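Local coordinates for protein kojibiose phosphorylase (Gut metagenome, PDB 6W0P) that belongs to glycoside hydrolase family 65, with a helical central domain between N- and C-terminal beta domains, at residues Met321-Ile334 against Tyr360-Phe374. Numbering follows the deposited sequence.
Sequences MIQAYHGFDPTNTI and YLYSNQEAAKDLIMF
Tyr360 OH donates to Met321 O at 2.7 Å, in the last turn of helix 308-324. The hydroxyl is tilted 27° from the carbonyl plane. The same Met321 O also takes a weak backbone bond from Tyr325 N. Around the Tyr360 ring, Ile334 CD1 comes to 3.5 Å from CE2, and Met321 CE also packs against this atom. The Met321 chain is bent at chi2 and chi3, which brings its methyl group back to the ring. Tyr325 is the first residue to leave the helix, and its ring lies against helix 365-376. Leu371 CD2 sits over the ring centre, 3.8 Å from the centroid, in a CH-pi contact. Ala367 O and Asp370 CB lie at the ring edge. The Tyr325 hydroxyl donates to Asn332 O at 2.7 Å, from above the carbonyl plane, and closes the loop from Tyr325 to Asn332. Both segments belong to the central catalytic domain of family 65, an (alpha/alpha)6 barrel. Here the loop that leaves one helix runs along helix 365-376 from its first turn to Phe374. Asn364 is the N-cap of that second helix. Its OD1 accepts weakly from Ala367 N, while ND2 makes a weak bond to His326 O at 3.1 Å. A water joins the same ND2 to Tyr325 O. Gly327 lies close against Ala367, their CA atoms 3.8 Å apart; its positive phi (85°) and the tight space against the helix both suit a residue without a side chain. Farther along, Pro330 CB packs on Met373 CB at 3.7 Å. With chi1 at 159° the Phe374 ring is turned away from its own backbone N and lies under Thr333 CB, 3.7 Å from the centroid, in a CH-pi contact. A second water bridges Thr333 OG1 and Leu371 O.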
ATOM      1  N   MET A 321      22.385   2.515 -26.984  1.00 29.07           N
ATOM      2  CA  MET A 321      21.792   1.170 -27.193  1.00 30.23           C
ATOM      3  C   MET A 321      22.941   0.166 -27.299  1.00 30.30           C
ATOM      4  O   MET A 321      22.820  -0.897 -26.726  1.00 31.07           O
ATOM      5  CB  MET A 321      20.920   1.072 -28.454  1.00 31.41           C
ATOM      6  CG  MET A 321      19.603   1.852 -28.383  1.00 32.52           C
ATOM      7  SD  MET A 321      18.488   1.208 -27.130  1.00 34.53           S
ATOM      8  CE  MET A 321      17.813  -0.188 -28.030  1.00 35.05           C
ATOM      9  N   ILE A 322      24.000   0.513 -28.013  1.00 30.57           N
ATOM     10  CA  ILE A 322      25.175  -0.372 -28.257  1.00 32.24           C
ATOM     11  C   ILE A 322      25.933  -0.518 -26.923  1.00 31.19           C
ATOM     12  O   ILE A 322      26.461  -1.622 -26.634  1.00 31.67           O
ATOM     13  CB  ILE A 322      26.046   0.178 -29.424  1.00 33.93           C
ATOM     14  CG1 ILE A 322      25.268   0.185 -30.754  1.00 36.58           C
ATOM     15  CG2 ILE A 322      27.308  -0.647 -29.540  1.00 34.43           C
ATOM     16  CD1 ILE A 322      25.813   1.082 -31.914  1.00 37.47           C
ATOM     17  N   GLN A 323      25.978   0.545 -26.121  1.00 30.08           N
ATOM     18  CA  GLN A 323      26.634   0.559 -24.778  1.00 29.85           C
ATOM     19  C   GLN A 323      25.842  -0.297 -23.788  1.00 29.32           C
ATOM     20  O   GLN A 323      26.476  -1.015 -22.976  1.00 29.28           O
ATOM     21  CB  GLN A 323      26.773   1.983 -24.237  1.00 29.39           C
ATOM     22  CG  GLN A 323      27.914   2.769 -24.881  1.00 29.08           C
ATOM     23  CD  GLN A 323      28.471   3.853 -23.992  1.00 28.17           C
ATOM     24  OE1 GLN A 323      29.677   3.985 -23.870  1.00 27.91           O
ATOM     25  NE2 GLN A 323      27.599   4.623 -23.370  1.00 27.24           N
ATOM     26  N   ALA A 324      24.517  -0.258 -23.873  1.00 29.07           N
ATOM     27  CA  ALA A 324      23.629  -0.971 -22.931  1.00 29.24           C
ATOM     28  C   ALA A 324      23.753  -2.495 -23.084  1.00 29.47           C
ATOM     29  O   ALA A 324      23.656  -3.188 -22.060  1.00 29.50           O
ATOM     30  CB  ALA A 324      22.208  -0.512 -23.133  1.00 29.33           C
ATOM     31  N   TYR A 325      23.894  -3.014 -24.308  1.00 29.65           N
ATOM     32  CA  TYR A 325      23.867  -4.478 -24.577  1.00 29.84           C
ATOM     33  C   TYR A 325      24.540  -4.816 -25.909  1.00 30.40           C
ATOM     34  O   TYR A 325      24.252  -4.163 -26.912  1.00 29.79           O
ATOM     35  CB  TYR A 325      22.420  -4.962 -24.630  1.00 29.35           C
ATOM     36  CG  TYR A 325      22.215  -6.352 -24.092  1.00 29.23           C
ATOM     37  CD1 TYR A 325      22.251  -6.578 -22.737  1.00 28.45           C
ATOM     38  CD2 TYR A 325      22.010  -7.437 -24.924  1.00 29.25           C
ATOM     39  CE1 TYR A 325      22.093  -7.844 -22.217  1.00 28.61           C
ATOM     40  CE2 TYR A 325      21.849  -8.722 -24.415  1.00 29.33           C
ATOM     41  CZ  TYR A 325      21.876  -8.927 -23.049  1.00 29.16           C
ATOM     42  OH  TYR A 325      21.672 -10.168 -22.503  1.00 28.50           O
ATOM     43  N   HIS A 326      25.396  -5.834 -25.944  1.00 31.34           N
ATOM     44  CA  HIS A 326      25.949  -6.319 -27.238  1.00 31.81           C
ATOM     45  C   HIS A 326      26.110  -7.843 -27.248  1.00 32.90           C
ATOM     46  O   HIS A 326      26.810  -8.330 -28.134  1.00 33.70           O
ATOM     47  CB  HIS A 326      27.247  -5.573 -27.573  1.00 32.10           C
ATOM     48  CG  HIS A 326      28.394  -5.881 -26.661  1.00 32.27           C
ATOM     49  ND1 HIS A 326      28.584  -5.230 -25.467  1.00 31.87           N
ATOM     50  CD2 HIS A 326      29.423  -6.754 -26.785  1.00 32.80           C
ATOM     51  CE1 HIS A 326      29.680  -5.699 -24.887  1.00 32.34           C
ATOM     52  NE2 HIS A 326      30.217  -6.635 -25.671  1.00 32.68           N
ATOM     53  N   GLY A 327      25.472  -8.569 -26.323  1.00 33.06           N
ATOM     54  CA  GLY A 327      25.527 -10.036 -26.284  1.00 33.75           C
ATOM     55  C   GLY A 327      26.759 -10.525 -25.545  1.00 34.88           C
ATOM     56  O   GLY A 327      27.243 -11.628 -25.859  1.00 35.71           O
ATOM     57  N   PHE A 328      27.271  -9.755 -24.589  1.00 34.79           N
ATOM     58  CA  PHE A 328      28.462 -10.165 -23.808  1.00 35.54           C
ATOM     59  C   PHE A 328      28.115 -11.345 -22.895  1.00 35.63           C
ATOM     60  O   PHE A 328      28.998 -12.178 -22.672  1.00 35.63           O
ATOM     61  CB  PHE A 328      29.012  -9.029 -22.949  1.00 36.55           C
ATOM     62  CG  PHE A 328      30.269  -9.413 -22.211  1.00 37.24           C
ATOM     63  CD1 PHE A 328      31.484  -9.498 -22.886  1.00 37.72           C
ATOM     64  CD2 PHE A 328      30.237  -9.704 -20.854  1.00 38.04           C
ATOM     65  CE1 PHE A 328      32.644  -9.867 -22.224  1.00 37.99           C
ATOM     66  CE2 PHE A 328      31.397 -10.091 -20.194  1.00 38.79           C
ATOM     67  CZ  PHE A 328      32.596 -10.163 -20.877  1.00 38.88           C
ATOM     68  N   ASP A 329      26.891 -11.407 -22.369  1.00 34.91           N
ATOM     69  CA  ASP A 329      26.542 -12.351 -21.273  1.00 35.42           C
ATOM     70  C   ASP A 329      25.057 -12.705 -21.283  1.00 34.94           C
ATOM     71  O   ASP A 329      24.221 -11.845 -21.033  1.00 35.41           O
ATOM     72  CB  ASP A 329      26.902 -11.749 -19.919  1.00 35.13           C
ATOM     73  CG  ASP A 329      26.811 -12.728 -18.749  1.00 35.48           C
ATOM     74  OD1 ASP A 329      26.141 -13.779 -18.887  1.00 36.06           O
ATOM     75  OD2 ASP A 329      27.416 -12.430 -17.709  1.00 34.91           O
ATOM     76  N   PRO A 330      24.700 -13.996 -21.453  1.00 35.20           N
ATOM     77  CA  PRO A 330      23.305 -14.436 -21.458  1.00 34.68           C
ATOM     78  C   PRO A 330      22.628 -14.425 -20.079  1.00 34.39           C
ATOM     79  O   PRO A 330      21.480 -14.876 -20.005  1.00 34.92           O
ATOM     80  CB  PRO A 330      23.374 -15.899 -21.958  1.00 35.22           C
ATOM     81  CG  PRO A 330      24.763 -16.371 -21.549  1.00 35.93           C
ATOM     82  CD  PRO A 330      25.636 -15.129 -21.610  1.00 35.95           C
ATOM     83  N   THR A 331      23.330 -13.968 -19.031  1.00 34.29           N
ATOM     84  CA  THR A 331      22.754 -13.668 -17.692  1.00 33.91           C
ATOM     85  C   THR A 331      22.693 -12.147 -17.477  1.00 32.90           C
ATOM     86  O   THR A 331      22.453 -11.718 -16.327  1.00 33.25           O
ATOM     87  CB  THR A 331      23.525 -14.401 -16.576  1.00 34.11           C
ATOM     88  OG1 THR A 331      24.858 -13.888 -16.500  1.00 33.19           O
ATOM     89  CG2 THR A 331      23.588 -15.896 -16.805  1.00 34.43           C
ATOM     90  N   ASN A 332      22.918 -11.343 -18.511  1.00 32.75           N
ATOM     91  CA  ASN A 332      22.862  -9.858 -18.404  1.00 32.14           C
ATOM     92  C   ASN A 332      21.546  -9.380 -19.007  1.00 32.12           C
ATOM     93  O   ASN A 332      21.008 -10.083 -19.870  1.00 31.65           O
ATOM     94  CB  ASN A 332      24.041  -9.155 -19.077  1.00 32.29           C
ATOM     95  CG  ASN A 332      25.291  -9.108 -18.227  1.00 32.36           C
ATOM     96  OD1 ASN A 332      25.245  -9.409 -17.034  1.00 33.69           O
ATOM     97  ND2 ASN A 332      26.413  -8.758 -18.834  1.00 31.55           N
ATOM     98  N   THR A 333      21.059  -8.219 -18.572  1.00 32.31           N
ATOM     99  CA  THR A 333      19.840  -7.604 -19.139  1.00 32.34           C
ATOM    100  C   THR A 333      20.020  -6.087 -19.177  1.00 32.00           C
ATOM    101  O   THR A 333      21.017  -5.578 -18.646  1.00 32.59           O
ATOM    102  CB  THR A 333      18.593  -8.017 -18.346  1.00 32.23           C
ATOM    103  OG1 THR A 333      17.422  -7.603 -19.056  1.00 32.84           O
ATOM    104  CG2 THR A 333      18.569  -7.404 -16.969  1.00 32.58           C
ATOM    105  N   ILE A 334      19.061  -5.412 -19.794  1.00 30.87           N
ATOM    106  CA  ILE A 334      19.016  -3.932 -19.921  1.00 30.32           C
ATOM    107  C   ILE A 334      18.197  -3.382 -18.744  1.00 30.32           C
ATOM    108  O   ILE A 334      17.018  -3.771 -18.610  1.00 30.34           O
ATOM    109  CB  ILE A 334      18.409  -3.559 -21.288  1.00 29.46           C
ATOM    110  CG1 ILE A 334      19.208  -4.192 -22.430  1.00 29.46           C
ATOM    111  CG2 ILE A 334      18.283  -2.059 -21.432  1.00 29.65           C
ATOM    112  CD1 ILE A 334      18.742  -3.826 -23.805  1.00 29.65           C
ATOM    113  N   TYR A 360      17.767  -4.811 -31.425  1.00 29.54           N
ATOM    114  CA  TYR A 360      18.779  -5.908 -31.358  1.00 30.53           C
ATOM    115  C   TYR A 360      18.457  -6.993 -32.397  1.00 30.09           C
ATOM    116  O   TYR A 360      19.396  -7.547 -32.962  1.00 30.74           O
ATOM    117  CB  TYR A 360      18.948  -6.432 -29.926  1.00 30.60           C
ATOM    118  CG  TYR A 360      19.397  -5.348 -28.978  1.00 31.01           C
ATOM    119  CD1 TYR A 360      20.718  -4.920 -28.940  1.00 31.14           C
ATOM    120  CD2 TYR A 360      18.496  -4.738 -28.116  1.00 30.67           C
ATOM    121  CE1 TYR A 360      21.123  -3.902 -28.090  1.00 31.16           C
ATOM    122  CE2 TYR A 360      18.883  -3.714 -27.265  1.00 30.99           C
ATOM    123  CZ  TYR A 360      20.203  -3.292 -27.250  1.00 31.65           C
ATOM    124  OH  TYR A 360      20.576  -2.277 -26.403  1.00 32.59           O
ATOM    125  N   LEU A 361      17.177  -7.272 -32.645  1.00 30.70           N
ATOM    126  CA  LEU A 361      16.715  -8.297 -33.615  1.00 30.84           C
ATOM    127  C   LEU A 361      17.254  -7.965 -35.008  1.00 31.17           C
ATOM    128  O   LEU A 361      17.573  -8.895 -35.733  1.00 30.87           O
ATOM    129  CB  LEU A 361      15.187  -8.359 -33.620  1.00 30.74           C
ATOM    130  CG  LEU A 361      14.561  -9.127 -32.463  1.00 30.71           C
ATOM    131  CD1 LEU A 361      13.059  -8.906 -32.426  1.00 30.73           C
ATOM    132  CD2 LEU A 361      14.892 -10.615 -32.516  1.00 30.58           C
ATOM    133  N   TYR A 362      17.371  -6.677 -35.345  1.00 31.36           N
ATOM    134  CA  TYR A 362      17.733  -6.195 -36.700  1.00 30.67           C
ATOM    135  C   TYR A 362      19.210  -5.802 -36.789  1.00 30.68           C
ATOM    136  O   TYR A 362      19.624  -5.423 -37.888  1.00 31.54           O
ATOM    137  CB  TYR A 362      16.803  -5.050 -37.104  1.00 30.45           C
ATOM    138  CG  TYR A 362      15.424  -5.510 -37.481  1.00 30.23           C
ATOM    139  CD1 TYR A 362      15.183  -6.096 -38.713  1.00 30.19           C
ATOM    140  CD2 TYR A 362      14.362  -5.381 -36.597  1.00 29.92           C
ATOM    141  CE1 TYR A 362      13.916  -6.524 -39.056  1.00 30.52           C
ATOM    142  CE2 TYR A 362      13.084  -5.795 -36.929  1.00 29.76           C
ATOM    143  CZ  TYR A 362      12.868  -6.386 -38.162  1.00 30.29           C
ATOM    144  OH  TYR A 362      11.622  -6.833 -38.496  1.00 30.95           O
ATOM    145  N   SER A 363      19.986  -5.922 -35.712  1.00 31.17           N
ATOM    146  CA  SER A 363      21.429  -5.552 -35.680  1.00 31.26           C
ATOM    147  C   SER A 363      22.311  -6.678 -35.147  1.00 31.64           C
ATOM    148  O   SER A 363      23.452  -6.721 -35.564  1.00 32.85           O
ATOM    149  CB  SER A 363      21.689  -4.284 -34.900  1.00 30.88           C
ATOM    150  OG  SER A 363      21.386  -4.437 -33.523  1.00 30.70           O
ATOM    151  N   ASN A 364      21.861  -7.521 -34.226  1.00 32.03           N
ATOM    152  CA  ASN A 364      22.799  -8.394 -33.468  1.00 32.27           C
ATOM    153  C   ASN A 364      22.036  -9.581 -32.888  1.00 32.92           C
ATOM    154  O   ASN A 364      21.487  -9.460 -31.774  1.00 33.60           O
ATOM    155  CB  ASN A 364      23.510  -7.573 -32.395  1.00 31.54           C
ATOM    156  CG  ASN A 364      24.573  -8.320 -31.621  1.00 32.08           C
ATOM    157  OD1 ASN A 364      24.755  -9.522 -31.820  1.00 31.79           O
ATOM    158  ND2 ASN A 364      25.256  -7.603 -30.720  1.00 30.80           N
ATOM    159  N   GLN A 365      22.035 -10.706 -33.596  1.00 33.64           N
ATOM    160  CA  GLN A 365      21.243 -11.888 -33.178  1.00 34.54           C
ATOM    161  C   GLN A 365      21.637 -12.349 -31.771  1.00 35.00           C
ATOM    162  O   GLN A 365      20.752 -12.796 -31.012  1.00 36.19           O
ATOM    163  CB  GLN A 365      21.434 -13.063 -34.126  1.00 34.37           C
ATOM    164  CG  GLN A 365      20.484 -14.197 -33.792  1.00 34.00           C
ATOM    165  CD  GLN A 365      20.667 -15.353 -34.731  1.00 34.58           C
ATOM    166  OE1 GLN A 365      21.348 -15.227 -35.747  1.00 35.07           O
ATOM    167  NE2 GLN A 365      20.071 -16.478 -34.378  1.00 33.30           N
ATOM    168  N   GLU A 366      22.924 -12.319 -31.466  1.00 36.23           N
ATOM    169  CA  GLU A 366      23.481 -12.818 -30.185  1.00 37.86           C
ATOM    170  C   GLU A 366      22.970 -11.917 -29.046  1.00 36.27           C
ATOM    171  O   GLU A 366      22.623 -12.435 -27.975  1.00 35.67           O
ATOM    172  CB  GLU A 366      25.008 -12.870 -30.313  1.00 40.11           C
ATOM    173  CG  GLU A 366      25.714 -13.623 -29.192  1.00 42.60           C
ATOM    174  CD  GLU A 366      25.361 -15.103 -29.024  1.00 44.77           C
ATOM    175  OE1 GLU A 366      24.753 -15.714 -29.954  1.00 45.73           O
ATOM    176  OE2 GLU A 366      25.708 -15.654 -27.944  1.00 46.70           O
ATOM    177  N   ALA A 367      22.884 -10.608 -29.272  1.00 35.26           N
ATOM    178  CA  ALA A 367      22.288  -9.672 -28.299  1.00 34.85           C
ATOM    179  C   ALA A 367      20.794  -9.987 -28.133  1.00 34.71           C
ATOM    180  O   ALA A 367      20.366 -10.151 -26.972  1.00 34.51           O
ATOM    181  CB  ALA A 367      22.539  -8.248 -28.721  1.00 34.93           C
ATOM    182  N   ALA A 368      20.033 -10.105 -29.225  1.00 33.67           N
ATOM    183  CA  ALA A 368      18.587 -10.448 -29.183  1.00 33.69           C
ATOM    184  C   ALA A 368      18.391 -11.757 -28.405  1.00 34.01           C
ATOM    185  O   ALA A 368      17.567 -11.797 -27.490  1.00 33.16           O
ATOM    186  CB  ALA A 368      18.014 -10.560 -30.573  1.00 33.15           C
ATOM    187  N   LYS A 369      19.130 -12.802 -28.760  1.00 35.23           N
ATOM    188  CA  LYS A 369      19.006 -14.139 -28.113  1.00 36.51           C
ATOM    189  C   LYS A 369      19.394 -14.046 -26.626  1.00 35.39           C
ATOM    190  O   LYS A 369      18.711 -14.676 -25.807  1.00 34.70           O
ATOM    191  CB  LYS A 369      19.844 -15.175 -28.873  1.00 39.46           C
ATOM    192  CG  LYS A 369      20.046 -16.510 -28.170  1.00 42.16           C
ATOM    193  CD  LYS A 369      20.114 -17.725 -29.099  1.00 45.39           C
ATOM    194  CE  LYS A 369      21.522 -18.240 -29.350  1.00 48.66           C
ATOM    195  NZ  LYS A 369      21.567 -19.144 -30.532  1.00 50.91           N
ATOM    196  N   ASP A 370      20.425 -13.262 -26.282  1.00 34.63           N
ATOM    197  CA  ASP A 370      20.930 -13.121 -24.888  1.00 33.40           C
ATOM    198  C   ASP A 370      19.881 -12.430 -24.018  1.00 33.47           C
ATOM    199  O   ASP A 370      19.691 -12.883 -22.863  1.00 33.13           O
ATOM    200  CB  ASP A 370      22.304 -12.457 -24.838  1.00 32.83           C
ATOM    201  CG  ASP A 370      23.446 -13.452 -25.017  1.00 33.47           C
ATOM    202  OD1 ASP A 370      23.137 -14.633 -25.199  1.00 33.19           O
ATOM    203  OD2 ASP A 370      24.639 -13.041 -24.988  1.00 33.53           O
ATOM    204  N   LEU A 371      19.194 -11.413 -24.546  1.00 33.49           N
ATOM    205  CA  LEU A 371      18.066 -10.761 -23.834  1.00 33.75           C
ATOM    206  C   LEU A 371      17.029 -11.814 -23.419  1.00 34.12           C
ATOM    207  O   LEU A 371      16.593 -11.760 -22.256  1.00 34.78           O
ATOM    208  CB  LEU A 371      17.443  -9.670 -24.706  1.00 33.39           C
ATOM    209  CG  LEU A 371      18.232  -8.375 -24.722  1.00 33.35           C
ATOM    210  CD1 LEU A 371      17.627  -7.376 -25.691  1.00 33.82           C
ATOM    211  CD2 LEU A 371      18.298  -7.780 -23.332  1.00 33.40           C
ATOM    212  N   ILE A 372      16.672 -12.762 -24.298  1.00 34.53           N
ATOM    213  CA  ILE A 372      15.707 -13.849 -23.947  1.00 33.90           C
ATOM    214  C   ILE A 372      16.367 -14.861 -22.992  1.00 34.40           C
ATOM    215  O   ILE A 372      15.671 -15.334 -22.084  1.00 33.97           O
ATOM    216  CB  ILE A 372      15.137 -14.481 -25.211  1.00 34.28           C
ATOM    217  CG1 ILE A 372      14.363 -13.445 -26.022  1.00 34.72           C
ATOM    218  CG2 ILE A 372      14.274 -15.680 -24.886  1.00 35.40           C
ATOM    219  CD1 ILE A 372      14.454 -13.656 -27.525  1.00 35.08           C
ATOM    220  N   MET A 373      17.667 -15.139 -23.128  1.00 34.56           N
ATOM    221  CA  MET A 373      18.375 -16.145 -22.280  1.00 34.38           C
ATOM    222  C   MET A 373      18.427 -15.616 -20.847  1.00 33.81           C
ATOM    223  O   MET A 373      18.341 -16.427 -19.876  1.00 33.20           O
ATOM    224  CB  MET A 373      19.804 -16.418 -22.764  1.00 34.74           C
ATOM    225  CG  MET A 373      19.890 -17.260 -24.031  1.00 35.37           C
ATOM    226  SD  MET A 373      18.904 -18.748 -24.029  1.00 36.09           S
ATOM    227  CE  MET A 373      19.582 -19.595 -22.607  1.00 36.34           C
ATOM    228  N   PHE A 374      18.514 -14.297 -20.697  1.00 33.03           N
ATOM    229  CA  PHE A 374      18.427 -13.702 -19.347  1.00 33.01           C
ATOM    230  C   PHE A 374      17.169 -14.254 -18.677  1.00 32.89           C
ATOM    231  O   PHE A 374      17.248 -14.575 -17.477  1.00 33.67           O
ATOM    232  CB  PHE A 374      18.417 -12.174 -19.356  1.00 32.80           C
ATOM    233  CG  PHE A 374      17.836 -11.623 -18.081  1.00 33.15           C
ATOM    234  CD1 PHE A 374      18.525 -11.724 -16.883  1.00 33.46           C
ATOM    235  CD2 PHE A 374      16.569 -11.073 -18.066  1.00 33.29           C
ATOM    236  CE1 PHE A 374      17.985 -11.231 -15.706  1.00 33.68           C
ATOM    237  CE2 PHE A 374      16.022 -10.595 -16.887  1.00 33.91           C
ATOM    238  CZ  PHE A 374      16.732 -10.674 -15.709  1.00 33.78           C
TER
HETATM  239  O   HOH W   1      24.341  -4.833 -29.786  1.00 34.99           O
HETATM  240  O   HOH W   2      15.467  -9.250 -20.898  1.00 44.97           O